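Local atomic coordinates of DNA polymerase III subunit beta (PDB entry 4TSZ), a protein that tethers DNA polymerases and other proteins to DNA and so confers processivity on them. Residues E[140-145]-E[351-356]. Sequence-based numbering, arbitrary orientation.
Sequences IDRTSF and VHEADN
Arg142 and Glu353 form a salt bridge that links the central and C-terminal domains of this ring-forming processivity subunit, two domains that share one eight-stranded antiparallel sheet. Strand 177-184 of the central domain pairs there with strand 359-363 of the C-terminal domain, and the ion pair joins the 140-145 segment, at helix 133-141, to the end of strand 349-353. The backbones stay far apart, with 11.3 Å between CA of Arg142 and CA of Glu353, so the two long side chains do all the touching.

From CB of Glu353, which points toward the arginine, the chain runs extended past CG and carries the carboxylate out from the strand end. Its CD is 3.5 Å from Arg142 NH1, and OE2 closes to 2.9 Å from that same nitrogen. OE2 also accepts a hydrogen bond from the backbone N of Gly334, and thus serves both the ion pair and a backbone N-H. The other oxygen, OE1, is 3.7 Å from Arg142 NH1 and turns instead to its own segment: its anti lone pair receives ND2 of Asn356 at 3.0 Å, in a nearly straight bond (173°). Partners on both oxygens should restrain rotation of the carboxylate.

Arg142 reaches across with its chain bent by the rotation about CB-CG (chi2 -71°) and meets the glutamate side chain at about a right angle. Guanidinium and carboxylate planes are 51° apart, and the pairing is one-pronged, NH2 being 3.8 Å from OE2. Arg138, close to NH1 and in a long, weak ion pair with OE1, probably adds to the positive field that favours the charged glutamate. Asn356 ND2 in turn bridges two carboxylates, its second bond going to Asp355 OD1, 3.0 Å away and approached from above the carboxylate plane.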
# COMPACT_ATOMS: atom_id res chain seq x y z
N ILE E 140 -24.81 0.33 -0.64
CA ILE E 140 -23.73 -0.62 -0.39
C ILE E 140 -22.70 -0.01 0.57
O ILE E 140 -22.40 -0.62 1.59
CB ILE E 140 -23.09 -1.17 -1.70
CG1 ILE E 140 -24.13 -1.84 -2.62
CG2 ILE E 140 -21.92 -2.14 -1.37
CD1 ILE E 140 -23.68 -2.07 -4.11
N ASP E 141 -22.15 1.18 0.23
CA ASP E 141 -21.12 1.86 1.01
C ASP E 141 -21.56 2.27 2.42
O ASP E 141 -20.73 2.29 3.32
CB ASP E 141 -20.52 3.05 0.25
CG ASP E 141 -19.68 2.69 -0.97
OD1 ASP E 141 -19.26 1.51 -1.09
OD2 ASP E 141 -19.41 3.59 -1.80
N ARG E 142 -22.86 2.55 2.63
CA ARG E 142 -23.35 2.91 3.96
C ARG E 142 -23.50 1.70 4.87
O ARG E 142 -23.68 1.87 6.08
CB ARG E 142 -24.69 3.70 3.91
CG ARG E 142 -24.62 5.12 3.33
CD ARG E 142 -23.92 6.10 4.23
NE ARG E 142 -23.73 7.40 3.57
CZ ARG E 142 -24.53 8.45 3.74
NH1 ARG E 142 -25.59 8.37 4.53
NH2 ARG E 142 -24.27 9.59 3.10
N THR E 143 -23.46 0.47 4.32
CA THR E 143 -23.70 -0.74 5.11
C THR E 143 -22.67 -1.85 5.05
O THR E 143 -22.68 -2.69 5.95
CB THR E 143 -25.09 -1.33 4.76
OG1 THR E 143 -25.04 -1.81 3.41
CG2 THR E 143 -26.24 -0.34 4.94
N SER E 144 -21.82 -1.89 4.00
CA SER E 144 -20.88 -2.99 3.74
C SER E 144 -19.94 -3.42 4.85
O SER E 144 -19.65 -4.61 4.96
CB SER E 144 -20.14 -2.82 2.41
OG SER E 144 -19.19 -1.77 2.47
N PHE E 145 -19.52 -2.48 5.72
CA PHE E 145 -18.62 -2.77 6.85
C PHE E 145 -19.25 -3.76 7.85
O PHE E 145 -18.51 -4.41 8.57
CB PHE E 145 -18.26 -1.46 7.57
CG PHE E 145 -19.42 -0.84 8.35
CD1 PHE E 145 -19.68 -1.23 9.66
CD2 PHE E 145 -20.25 0.10 7.76
CE1 PHE E 145 -20.76 -0.71 10.36
CE2 PHE E 145 -21.33 0.64 8.46
CZ PHE E 145 -21.56 0.25 9.77
N VAL E 351 -28.12 4.00 16.05
CA VAL E 351 -27.42 5.18 15.54
C VAL E 351 -28.01 5.64 14.21
O VAL E 351 -28.31 4.83 13.34
CB VAL E 351 -25.88 4.97 15.47
CG1 VAL E 351 -25.14 6.29 15.25
CG2 VAL E 351 -25.35 4.29 16.74
N HIS E 352 -28.19 6.96 14.08
CA HIS E 352 -28.72 7.60 12.88
C HIS E 352 -27.94 8.86 12.57
O HIS E 352 -27.29 9.42 13.45
CB HIS E 352 -30.18 8.05 13.10
CG HIS E 352 -31.19 6.97 13.30
ND1 HIS E 352 -31.43 6.01 12.34
CD2 HIS E 352 -32.06 6.80 14.32
CE1 HIS E 352 -32.40 5.26 12.82
NE2 HIS E 352 -32.82 5.70 14.01
N GLU E 353 -28.12 9.38 11.34
CA GLU E 353 -27.62 10.69 10.93
C GLU E 353 -28.53 11.70 11.66
O GLU E 353 -29.60 11.32 12.14
CB GLU E 353 -27.73 10.88 9.42
CG GLU E 353 -26.74 10.04 8.63
CD GLU E 353 -26.54 10.42 7.17
OE1 GLU E 353 -27.52 10.85 6.52
OE2 GLU E 353 -25.40 10.27 6.68
N ALA E 354 -28.08 12.96 11.77
CA ALA E 354 -28.81 14.00 12.49
C ALA E 354 -30.20 14.33 11.97
O ALA E 354 -31.11 14.53 12.77
CB ALA E 354 -27.98 15.28 12.56
N ASP E 355 -30.36 14.41 10.63
CA ASP E 355 -31.59 14.90 9.99
C ASP E 355 -32.52 13.88 9.32
O ASP E 355 -33.54 14.29 8.76
CB ASP E 355 -31.25 16.05 9.02
CG ASP E 355 -30.34 15.68 7.85
OD1 ASP E 355 -29.83 14.52 7.82
OD2 ASP E 355 -30.12 16.54 6.97
N ASN E 356 -32.19 12.58 9.36
CA ASN E 356 -33.03 11.56 8.71
C ASN E 356 -32.85 10.17 9.34
O ASN E 356 -31.85 9.92 10.02
CB ASN E 356 -32.74 11.51 7.20
CG ASN E 356 -31.39 10.93 6.86
OD1 ASN E 356 -31.27 9.74 6.58
ND2 ASN E 356 -30.34 11.74 6.91